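Local structure of uncharacterized protein (Bacteroides uniformis ATCC 8492, 4Q68) at residues 23-28 and 82-87; 88-93 and 141-146; 51-56 and 72-77; 42-47 and 204-209. The protein probably acts as an N-acetylmuramoyl-L-alanine amidase of the NlpC/P60 class, cutting the bond between sugar and peptide in bacterial cell-wall material. All blocks are in the same frame, centred on the assembly; numbering follows the deposited sequence. Where two conformers were deposited one is given.

Contact 1. Residues 23-28 and 82-87; sequences TLEADG and DGYTSR. With NAG (2-acetamido-2-deoxy-beta-D-glucopyranose), chain B.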
# COMPACT_ATOMS: atom_id res chain seq x y z
N THR A 23 2.37 10.45 10.07
CA THR A 23 1.18 11.27 10.24
C THR A 23 0.06 10.58 11.03
O THR A 23 -0.84 11.25 11.51
CB THR A 23 0.60 11.79 8.92
OG1 THR A 23 0.24 10.67 8.07
CG2 THR A 23 1.55 12.74 8.22
N LEU A 24 0.11 9.25 11.16
CA LEU A 24 -0.94 8.51 11.89
C LEU A 24 -0.58 8.23 13.35
O LEU A 24 -1.37 7.59 14.04
CB LEU A 24 -1.25 7.20 11.16
CG LEU A 24 -1.57 7.32 9.67
CD1 LEU A 24 -2.04 5.97 9.14
CD2 LEU A 24 -2.60 8.39 9.37
N GLU A 25 0.58 8.70 13.82
CA GLU A 25 1.13 8.21 15.10
C GLU A 25 1.00 9.10 16.33
O GLU A 25 1.83 9.02 17.25
CB GLU A 25 2.60 7.83 14.95
CG GLU A 25 2.94 7.01 13.73
CD GLU A 25 2.16 5.72 13.58
OE1 GLU A 25 1.41 5.32 14.51
OE2 GLU A 25 2.28 5.09 12.50
N ALA A 26 -0.05 9.90 16.41
CA ALA A 26 -0.27 10.69 17.61
C ALA A 26 -0.35 9.82 18.87
O ALA A 26 -0.81 8.67 18.83
CB ALA A 26 -1.54 11.48 17.48
N ASP A 27 0.04 10.41 19.99
CA ASP A 27 -0.15 9.80 21.29
C ASP A 27 -1.63 9.57 21.54
O ASP A 27 -2.49 10.23 20.96
CB ASP A 27 0.41 10.70 22.41
CG ASP A 27 1.93 10.79 22.43
OD1 ASP A 27 2.60 9.95 21.79
OD2 ASP A 27 2.47 11.70 23.11
N GLY A 28 -1.93 8.62 22.41
CA GLY A 28 -3.29 8.34 22.81
C GLY A 28 -3.87 7.17 22.06
O GLY A 28 -3.14 6.41 21.39
N ASP A 82 -9.64 -0.86 16.75
CA ASP A 82 -9.42 -1.52 18.04
C ASP A 82 -7.93 -1.53 18.34
O ASP A 82 -7.27 -2.56 18.25
CB ASP A 82 -9.98 -2.94 18.06
CG ASP A 82 -9.75 -3.66 19.39
OD1 ASP A 82 -9.44 -2.98 20.39
OD2 ASP A 82 -9.85 -4.90 19.43
N GLY A 83 -7.42 -0.35 18.64
CA GLY A 83 -6.04 -0.20 19.04
C GLY A 83 -5.07 -0.14 17.87
O GLY A 83 -5.41 -0.36 16.71
N TYR A 84 -3.82 0.13 18.21
CA TYR A 84 -2.76 0.25 17.21
C TYR A 84 -2.67 -0.98 16.32
O TYR A 84 -2.43 -0.86 15.11
CB TYR A 84 -1.44 0.45 17.93
CG TYR A 84 -0.22 0.55 17.04
CD1 TYR A 84 0.03 1.67 16.27
CD2 TYR A 84 0.72 -0.48 17.00
CE1 TYR A 84 1.18 1.78 15.50
CE2 TYR A 84 1.87 -0.39 16.24
CZ TYR A 84 2.09 0.73 15.49
OH TYR A 84 3.24 0.80 14.74
N THR A 85 -2.84 -2.16 16.90
CA THR A 85 -2.64 -3.37 16.14
C THR A 85 -3.81 -3.75 15.22
O THR A 85 -3.67 -4.68 14.43
CB THR A 85 -2.28 -4.56 17.04
OG1 THR A 85 -3.37 -4.86 17.92
CG2 THR A 85 -1.04 -4.24 17.88
N SER A 86 -4.92 -3.01 15.30
CA SER A 86 -6.01 -3.17 14.33
C SER A 86 -5.74 -2.47 13.01
O SER A 86 -6.41 -2.74 12.02
CB SER A 86 -7.34 -2.68 14.91
OG SER A 86 -7.35 -1.27 15.10
N ARG A 87 -4.78 -1.54 12.99
CA ARG A 87 -4.37 -0.91 11.74
C ARG A 87 -3.61 -1.94 10.91
O ARG A 87 -2.82 -2.70 11.45
CB ARG A 87 -3.48 0.31 12.02
CG ARG A 87 -3.51 1.32 10.91
CD ARG A 87 -2.36 2.30 10.95
NE ARG A 87 -2.28 3.00 12.23
CZ ARG A 87 -1.20 3.63 12.66
NH1 ARG A 87 -0.11 3.68 11.91
NH2 ARG A 87 -1.19 4.21 13.85
C1 NAG B . 3.50 1.63 6.89
C2 NAG B . 3.58 1.13 8.32
C3 NAG B . 2.27 1.39 9.08
C4 NAG B . 1.75 2.81 8.83
C5 NAG B . 1.81 3.19 7.35
C6 NAG B . 1.39 4.64 7.17
C7 NAG B . 5.11 -0.73 8.80
C8 NAG B . 5.34 -2.20 8.85
N2 NAG B . 3.92 -0.29 8.38
O1 NAG B . 4.77 1.51 6.32
O3 NAG B . 2.54 1.27 10.45
O4 NAG B . 0.44 2.95 9.33
O5 NAG B . 3.12 2.99 6.86
O6 NAG B . 2.26 5.49 7.88
O7 NAG B . 6.03 0.01 9.15
O HOH W 1 3.41 2.60 12.71

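Contact 2. Residues 88-93 and 141-146; sequences LHYIAD and AKMKKI. With NAG (2-acetamido-2-deoxy-beta-D-glucopyranose), chain B.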
# COMPACT_ATOMS: atom_id res chain seq x y z
N LEU A 88 -3.84 -1.95 9.60
CA LEU A 88 -3.25 -2.96 8.72
C LEU A 88 -1.85 -2.53 8.28
O LEU A 88 -1.59 -2.17 7.14
CB LEU A 88 -4.18 -3.21 7.55
CG LEU A 88 -5.50 -3.86 7.97
CD1 LEU A 88 -6.60 -3.60 6.95
CD2 LEU A 88 -5.32 -5.35 8.20
N HIS A 89 -0.92 -2.63 9.23
CA HIS A 89 0.45 -2.19 9.03
C HIS A 89 1.17 -2.93 7.91
O HIS A 89 1.94 -2.33 7.17
CB HIS A 89 1.27 -2.38 10.30
CG HIS A 89 0.74 -1.62 11.46
ND1 HIS A 89 0.81 -0.25 11.52
CD2 HIS A 89 0.09 -2.02 12.57
CE1 HIS A 89 0.26 0.15 12.65
NE2 HIS A 89 -0.19 -0.90 13.30
N TYR A 90 0.97 -4.24 7.83
CA TYR A 90 1.63 -5.04 6.82
C TYR A 90 0.79 -5.08 5.56
O TYR A 90 -0.41 -5.39 5.61
CB TYR A 90 1.90 -6.45 7.33
CG TYR A 90 2.93 -6.53 8.42
CD1 TYR A 90 4.26 -6.21 8.17
CD2 TYR A 90 2.60 -6.98 9.69
CE1 TYR A 90 5.22 -6.33 9.15
CE2 TYR A 90 3.56 -7.12 10.68
CZ TYR A 90 4.87 -6.80 10.40
OH TYR A 90 5.86 -6.99 11.34
N ILE A 91 1.41 -4.80 4.42
CA ILE A 91 0.65 -4.70 3.20
C ILE A 91 0.05 -6.04 2.77
O ILE A 91 -1.05 -6.06 2.23
CB ILE A 91 1.46 -3.98 2.11
CG1 ILE A 91 1.85 -2.57 2.60
CG2 ILE A 91 0.66 -3.90 0.80
CD1 ILE A 91 0.69 -1.74 3.18
N ALA A 92 0.68 -7.17 3.07
CA ALA A 92 0.02 -8.45 2.77
C ALA A 92 -1.33 -8.51 3.48
O ALA A 92 -2.31 -9.02 2.93
CB ALA A 92 0.88 -9.63 3.19
N ASP A 93 -1.37 -8.03 4.72
CA ASP A 93 -2.59 -8.04 5.54
C ASP A 93 -3.62 -7.04 5.00
O ASP A 93 -4.82 -7.33 4.93
CB ASP A 93 -2.19 -7.69 6.97
CG ASP A 93 -3.14 -8.22 8.04
OD1 ASP A 93 -4.07 -9.00 7.74
OD2 ASP A 93 -2.88 -7.86 9.20
N ALA A 141 2.76 -8.65 21.48
CA ALA A 141 2.21 -9.99 21.40
C ALA A 141 1.12 -10.07 20.34
O ALA A 141 1.05 -11.05 19.59
CB ALA A 141 1.69 -10.44 22.76
N LYS A 142 0.26 -9.05 20.26
CA LYS A 142 -0.77 -9.02 19.23
C LYS A 142 -0.13 -9.01 17.84
O LYS A 142 -0.59 -9.71 16.93
CB LYS A 142 -1.68 -7.82 19.41
CG LYS A 142 -2.65 -7.97 20.57
CD LYS A 142 -3.46 -6.71 20.85
CE LYS A 142 -4.49 -6.93 21.94
NZ LYS A 142 -5.28 -5.72 22.20
N MSE A 143 0.94 -8.23 17.68
CA MSE A 143 1.63 -8.21 16.39
C MSE A 143 2.27 -9.56 16.06
O MSE A 143 2.22 -9.99 14.91
CB MSE A 143 2.69 -7.13 16.29
CG MSE A 143 2.15 -5.70 16.27
SE MSE A 143 0.70 -5.37 14.99
CE MSE A 143 1.55 -6.07 13.41
N LYS A 144 2.86 -10.24 17.04
CA LYS A 144 3.44 -11.55 16.77
C LYS A 144 2.37 -12.52 16.27
O LYS A 144 2.62 -13.31 15.36
CB LYS A 144 4.12 -12.13 18.01
CG LYS A 144 5.42 -11.46 18.39
CD LYS A 144 6.00 -12.06 19.67
CE LYS A 144 7.32 -11.44 20.06
NZ LYS A 144 7.81 -11.94 21.37
N LYS A 145 1.18 -12.49 16.86
CA LYS A 145 0.12 -13.39 16.41
C LYS A 145 -0.28 -13.07 14.96
O LYS A 145 -0.45 -13.97 14.14
CB LYS A 145 -1.08 -13.27 17.35
CG LYS A 145 -2.14 -14.29 17.10
CD LYS A 145 -3.32 -14.08 18.01
CE LYS A 145 -4.37 -15.15 17.79
NZ LYS A 145 -5.52 -14.98 18.72
N ILE A 146 -0.42 -11.79 14.65
CA ILE A 146 -0.73 -11.36 13.29
C ILE A 146 0.36 -11.82 12.31
O ILE A 146 0.07 -12.36 11.24
CB ILE A 146 -0.92 -9.82 13.27
CG1 ILE A 146 -2.26 -9.46 13.93
CG2 ILE A 146 -0.85 -9.27 11.85
CD1 ILE A 146 -2.33 -8.07 14.47
C1 NAG B . 3.50 1.63 6.89
C2 NAG B . 3.58 1.13 8.32
C3 NAG B . 2.27 1.39 9.08
C4 NAG B . 1.75 2.81 8.83
C5 NAG B . 1.81 3.19 7.35
C6 NAG B . 1.39 4.64 7.17
C7 NAG B . 5.11 -0.73 8.80
C8 NAG B . 5.34 -2.20 8.85
N2 NAG B . 3.92 -0.29 8.38
O1 NAG B . 4.77 1.51 6.32
O3 NAG B . 2.54 1.27 10.45
O4 NAG B . 0.44 2.95 9.33
O5 NAG B . 3.12 2.99 6.86
O6 NAG B . 2.26 5.49 7.88
O7 NAG B . 6.03 0.01 9.15

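Contact 3. Residues 51-56 and 72-77; sequences ETLTPK and QKIRYR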
# COMPACT_ATOMS: atom_id res chain seq x y z
N GLU A 51 -11.37 7.71 -1.59
CA GLU A 51 -12.12 8.67 -2.39
C GLU A 51 -12.77 8.01 -3.59
O GLU A 51 -13.94 8.25 -3.89
CB GLU A 51 -11.20 9.79 -2.85
CG GLU A 51 -11.89 10.82 -3.74
CD GLU A 51 -11.01 11.99 -4.14
OE1 GLU A 51 -9.80 12.01 -3.80
OE2 GLU A 51 -11.54 12.89 -4.82
N THR A 52 -12.01 7.15 -4.28
CA THR A 52 -12.53 6.54 -5.49
C THR A 52 -13.67 5.55 -5.20
O THR A 52 -14.61 5.42 -5.99
CB THR A 52 -11.42 5.91 -6.33
OG1 THR A 52 -10.31 6.82 -6.44
CG2 THR A 52 -11.89 5.63 -7.73
N LEU A 53 -13.61 4.87 -4.05
CA LEU A 53 -14.69 3.98 -3.63
C LEU A 53 -15.95 4.70 -3.22
O LEU A 53 -16.99 4.08 -3.14
CB LEU A 53 -14.23 3.11 -2.48
CG LEU A 53 -13.33 1.93 -2.82
CD1 LEU A 53 -12.81 1.32 -1.54
CD2 LEU A 53 -14.06 0.89 -3.67
N THR A 54 -15.87 6.00 -2.96
CA THR A 54 -17.00 6.77 -2.44
C THR A 54 -17.77 7.37 -3.61
O THR A 54 -17.25 8.23 -4.31
CB THR A 54 -16.51 7.93 -1.53
OG1 THR A 54 -15.71 7.41 -0.46
CG2 THR A 54 -17.68 8.67 -0.90
N PRO A 55 -19.02 6.91 -3.83
CA PRO A 55 -19.75 7.48 -4.96
C PRO A 55 -19.89 9.00 -4.85
O PRO A 55 -20.13 9.53 -3.75
CB PRO A 55 -21.09 6.75 -4.90
CG PRO A 55 -20.76 5.43 -4.28
CD PRO A 55 -19.73 5.76 -3.23
N LYS A 56 -19.70 9.66 -6.00
CA LYS A 56 -19.54 11.11 -6.15
C LYS A 56 -20.69 11.69 -6.98
O LYS A 56 -20.94 11.23 -8.09
CB LYS A 56 -18.23 11.39 -6.87
CG LYS A 56 -17.96 12.83 -7.22
CD LYS A 56 -16.56 12.98 -7.78
CE LYS A 56 -15.89 14.24 -7.27
NZ LYS A 56 -14.48 14.34 -7.75
N GLN A 72 -11.77 4.04 6.73
CA GLN A 72 -11.72 3.15 7.88
C GLN A 72 -11.74 1.68 7.45
O GLN A 72 -11.03 0.86 8.03
CB GLN A 72 -12.87 3.47 8.80
CG GLN A 72 -12.88 2.69 10.09
CD GLN A 72 -13.99 3.18 11.00
OE1 GLN A 72 -14.19 4.39 11.12
NE2 GLN A 72 -14.72 2.26 11.62
N LYS A 73 -12.55 1.35 6.45
CA LYS A 73 -12.61 -0.04 6.02
C LYS A 73 -11.35 -0.48 5.28
O LYS A 73 -11.04 -1.67 5.30
CB LYS A 73 -13.89 -0.37 5.26
CG LYS A 73 -13.89 -0.20 3.78
CD LYS A 73 -15.22 -0.69 3.21
CE LYS A 73 -15.30 -0.51 1.73
NZ LYS A 73 -16.55 -1.16 1.21
N ILE A 74 -10.61 0.45 4.70
CA ILE A 74 -9.33 0.18 4.05
C ILE A 74 -8.21 0.04 5.07
O ILE A 74 -7.34 -0.81 4.95
CB ILE A 74 -9.01 1.32 3.06
CG1 ILE A 74 -9.98 1.30 1.89
CG2 ILE A 74 -7.57 1.24 2.56
CD1 ILE A 74 -10.05 2.62 1.15
N ARG A 75 -8.19 0.93 6.06
CA ARG A 75 -7.03 1.06 6.93
C ARG A 75 -7.03 0.07 8.09
O ARG A 75 -5.96 -0.29 8.58
CB ARG A 75 -6.95 2.51 7.46
CG ARG A 75 -5.84 2.73 8.46
CD ARG A 75 -5.64 4.19 8.79
NE ARG A 75 -5.18 4.94 7.63
CZ ARG A 75 -5.24 6.26 7.53
NH1 ARG A 75 -5.73 7.00 8.52
NH2 ARG A 75 -4.83 6.83 6.40
N TYR A 76 -8.22 -0.36 8.53
CA TYR A 76 -8.38 -1.22 9.69
C TYR A 76 -8.92 -2.57 9.30
O TYR A 76 -9.73 -2.71 8.39
CB TYR A 76 -9.30 -0.54 10.73
CG TYR A 76 -8.66 0.71 11.26
CD1 TYR A 76 -7.74 0.64 12.29
CD2 TYR A 76 -8.95 1.95 10.72
CE1 TYR A 76 -7.09 1.77 12.75
CE2 TYR A 76 -8.32 3.09 11.18
CZ TYR A 76 -7.40 3.00 12.20
OH TYR A 76 -6.77 4.14 12.63
N ARG A 77 -8.51 -3.58 10.06
CA ARG A 77 -8.93 -4.96 9.85
C ARG A 77 -10.45 -5.06 9.96
O ARG A 77 -11.03 -4.79 11.02
CB ARG A 77 -8.24 -5.84 10.89
CG ARG A 77 -8.50 -7.34 10.79
CD ARG A 77 -7.62 -8.14 11.79
NE ARG A 77 -6.21 -8.01 11.44
CZ ARG A 77 -5.32 -7.22 12.05
NH1 ARG A 77 -5.63 -6.53 13.14
NH2 ARG A 77 -4.09 -7.12 11.57

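Contact 4. Residues 42-47 and 204-209; sequences TTLVEY and VHASST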
# COMPACT_ATOMS: atom_id res chain seq x y z
N THR A 42 1.87 5.05 1.77
CA THR A 42 0.72 4.23 2.07
C THR A 42 -0.52 5.09 2.31
O THR A 42 -1.59 4.79 1.80
CB THR A 42 1.05 3.28 3.24
OG1 THR A 42 2.14 2.43 2.83
CG2 THR A 42 -0.13 2.41 3.59
N THR A 43 -0.39 6.17 3.09
CA THR A 43 -1.57 6.99 3.30
C THR A 43 -2.06 7.60 1.99
O THR A 43 -3.27 7.72 1.80
CB THR A 43 -1.45 8.06 4.40
OG1 THR A 43 -0.58 9.12 3.98
CG2 THR A 43 -0.96 7.49 5.72
N LEU A 44 -1.16 7.94 1.07
CA LEU A 44 -1.60 8.44 -0.24
C LEU A 44 -2.53 7.43 -0.90
O LEU A 44 -3.62 7.76 -1.36
CB LEU A 44 -0.41 8.70 -1.15
CG LEU A 44 -0.80 9.03 -2.59
CD1 LEU A 44 -1.60 10.32 -2.70
CD2 LEU A 44 0.44 9.12 -3.43
N VAL A 45 -2.08 6.19 -1.00
CA VAL A 45 -2.88 5.15 -1.64
C VAL A 45 -4.22 4.97 -0.91
O VAL A 45 -5.27 4.83 -1.54
CB VAL A 45 -2.09 3.83 -1.75
CG1 VAL A 45 -3.00 2.68 -2.17
CG2 VAL A 45 -0.94 4.00 -2.73
N GLU A 46 -4.19 4.96 0.41
CA GLU A 46 -5.42 4.80 1.18
C GLU A 46 -6.41 5.93 0.89
O GLU A 46 -7.60 5.67 0.70
CB GLU A 46 -5.12 4.73 2.68
CG GLU A 46 -4.38 3.47 3.05
CD GLU A 46 -4.18 3.28 4.53
OE1 GLU A 46 -3.91 4.30 5.23
OE2 GLU A 46 -4.31 2.12 5.00
N TYR A 47 -5.95 7.17 0.87
CA TYR A 47 -6.86 8.29 0.61
C TYR A 47 -7.41 8.23 -0.81
O TYR A 47 -8.59 8.54 -1.03
CB TYR A 47 -6.19 9.65 0.82
CG TYR A 47 -5.66 9.90 2.23
CD1 TYR A 47 -6.39 9.55 3.36
CD2 TYR A 47 -4.42 10.48 2.41
CE1 TYR A 47 -5.89 9.80 4.63
CE2 TYR A 47 -3.90 10.71 3.67
CZ TYR A 47 -4.64 10.37 4.79
OH TYR A 47 -4.15 10.56 6.07
N VAL A 204 2.78 7.05 -9.82
CA VAL A 204 2.38 8.21 -9.03
C VAL A 204 2.53 7.78 -7.58
O VAL A 204 1.93 6.80 -7.14
CB VAL A 204 0.94 8.63 -9.34
CG1 VAL A 204 0.50 9.75 -8.41
CG2 VAL A 204 0.83 9.06 -10.78
N HIS A 205 3.37 8.47 -6.81
CA HIS A 205 3.69 8.01 -5.48
C HIS A 205 4.22 9.13 -4.61
O HIS A 205 4.70 10.15 -5.09
CB HIS A 205 4.70 6.84 -5.54
CG HIS A 205 6.07 7.24 -5.99
ND1 HIS A 205 7.18 7.01 -5.22
CD2 HIS A 205 6.51 7.84 -7.12
CE1 HIS A 205 8.25 7.44 -5.84
NE2 HIS A 205 7.87 7.96 -7.00
N ALA A 206 4.12 8.92 -3.30
CA ALA A 206 4.69 9.83 -2.32
C ALA A 206 6.16 9.48 -2.14
O ALA A 206 6.49 8.41 -1.63
CB ALA A 206 3.95 9.76 -1.00
N SER A 207 7.02 10.39 -2.59
CA SER A 207 8.46 10.20 -2.63
C SER A 207 9.12 10.89 -1.44
O SER A 207 9.06 12.11 -1.33
CB SER A 207 9.02 10.78 -3.93
OG SER A 207 10.44 10.86 -3.86
N SER A 208 9.76 10.13 -0.57
CA SER A 208 10.49 10.73 0.55
C SER A 208 11.68 11.56 0.07
O SER A 208 12.02 12.57 0.69
CB SER A 208 10.95 9.66 1.55
OG SER A 208 11.87 8.76 0.96
N THR A 209 12.31 11.16 -1.03
CA THR A 209 13.47 11.88 -1.56
C THR A 209 13.05 13.23 -2.16
O THR A 209 13.69 14.26 -1.91
CB THR A 209 14.20 11.05 -2.62
OG1 THR A 209 14.47 9.74 -2.10
CG2 THR A 209 15.51 11.71 -3.00

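Contact 1. Residues 23-28 and 82-87
E25 and R87 form an end-on, two-pronged salt bridge at the heart of this loop-to-loop contact. R87 NH1 donates one hydrogen to E25 OE2 at 2.8 Å, and NH2 serves E25 OE1 at 2.9 Å. Both bonds are nearly straight, 169° and 166°. The oxygens lie almost in the guanidinium plane and are met on their syn sides, but the nitrogens stand out of the carboxylate plane because the two flat groups are turned 32° against each other. A bend at chi2 folds the E25 chain and brings its carboxylate to the end of the guanidinium. L24 CB sits over the rim of one guanidinium face, 3.8 Å from R87 NH1. The same NH1 also donates to O4 of the bound NAG at 2.7 Å, so this nitrogen is gripped by carboxylate and sugar together. NH2 has a second anion in E30, and two carboxylates around one arginine should favour its positive charge.

Away from this tight knot the contact is looser. E25 OE1 sits at the edge of the Y84 ring, 3.7 Å from CE1, and a single water links E25 OE2, the Y84 hydroxyl and NAG O3. After E25 the chain runs through exposed A26, D27 and G28, with D27 paired to K131. The long loop between helices 2-12 and 41-53 is thereby pinned to the turn that leads from helix 64-75 to helix 91-100. Helix 64-75 lends R75 against L24 and R87, while helix 131-134 closes on Y84 and R87 through Q132.

Contact 2. Residues 88-93 and 141-146
H89 lies between the bound NAG and M143, a selenomethionine of helix 137-150, and meets the sugar through ND1 and the selenium through CD2. From CB outward the sugar is the first neighbour: CB is 3.9 Å from NAG O3, and CG comes closer to the same oxygen. ND1 then donates to NAG O3, which lies at the ring edge; the bond is bent to 144°, and its 2.5 Å is unusually short, a length to be taken with caution. CE1 still borders O3, NE2 is tied to Y84 O, and CD2 turns to the other segment, where it lies 4.2 Å from M143 SE. The selenium approaches the ring obliquely.

Two bends, at chi2 (-49°) and chi3 (-52°), curl the end of M143 round so that CE reaches the Y90 ring, 3.5 Å from Y90 CE2. Y90 CE1, across that ring, lies 4.1 Å from NAG C8. One turn on, I146 CG2 lies 3.6 Å from D93 OD2.

No hydrogen bond joins the two segments directly. Helix 137-150 offers apolar contacts through the flexible M143 side chain and the I146 methyl, while the polar groups opposite find partners elsewhere: H89 bonds the sugar, Y90 OH bonds E147 and M123 N, and D93 pairs with R77 in a salt bridge.

Contact 3. Residues 51-56 and 72-77
T54 OG1 is held by two partners, A50 O in the last turn of helix 41-53 and ND2 of N70 in helix 64-75, and lies next in sequence to L53, whose CD1 reaches across to I74. The N70 bond thus ties the end of helix 41-53 to the neighbouring helix by a polar link, while the apolar link is made by the preceding residue, L53. There L53 and I74 meet tip to tip, CD1 to CD1 at 4.1 Å, across backbones whose nearest CA atoms, those of L53 and I74, are still 10.1 Å apart. The length of the two extended side chains spans that gap: with chi2 at 171° for L53 and 160° for I74, each chain runs out straight toward the other.

K73 adds a looser touch, its CE 4.5 Å from L53 CD1; this lysine is modelled in two conformers, so the approach should not be leaned on. I74 is the more enclosed partner, resting also on E46, L49 and A50, so it packs on the preceding turns of helix 41-53 as well. Helix 64-75 ends here: Y76 N still donates to Q72 O at 3.1 Å, while Y76 itself leaves the helical path, and the R75 guanidinium turns to E46.

Between the segments themselves the contact is weak and purely van der Waals. The T54-N70 hydrogen bond and the R75-E46 salt bridge supply directional links between the same two helices and may fix their relative placement.

Contact 4. Residues 42-47 and 204-209
L44 carries this contact against A206 and H205 through its torsions: CG stands anti to the backbone N (chi1 171°), and chi2 near 64° turns CD1 aside, leaving CD2 to extend straight from the helix toward the strand. L44 CD2 therefore lands on the strand backbone, 3.7 Å from A206 N and 4.0 Å from H205 C, with A206 CB 4.3 Å off. A206 is small, and the helix comes close, the CA atoms of L44 and A206 lying only 6.8 Å apart.

The imidazole of H205 leads away from L44; its ND1 is hydrogen-bonded to H190 NE2 on the adjoining strand 188-197, and the two rings meet steeply. L44 also packs on V213 of strand 212-215 and on Y14, and Y19 also touches A206. Next to L44 on the helix, V45 packs on M191 and I193 of strand 188-197, so helix 41-53 lies on several strands at once.

This is a helix laid on an antiparallel sheet, the central arrangement of the papain-like fold to which NlpC/P60 enzymes belong, where the helix that begins with the nucleophilic cysteine rests on strands bearing the histidine. Here an apolar leucine methyl lies against the peptide backbone and the A206 methyl, buried and with no hydrogen bond across, so this contact contributes shape fit and apolar burial rather than directional bonds.

How the contacts relate
From the N terminus, segment 23-28 comes first, and contact 1 closes the loop that ends at 82-87. Helix 41-53 then opens contact 4, which shuts only at strand 200-207, so contacts 1 and 4 cross. Contact 3 joins the end of that helix to helix 64-75 and falls within both spans. Contact 2 follows contact 1 directly along the chain, bringing the loop before helix 91-100 and its first turn to helix 137-150, and it too falls within the span of contact 4. Salt bridges connect contact 3 to contacts 2 and 4. Contacts 1 and 2 share the NAG, and contact 4 ties helix 41-53 to the sheet.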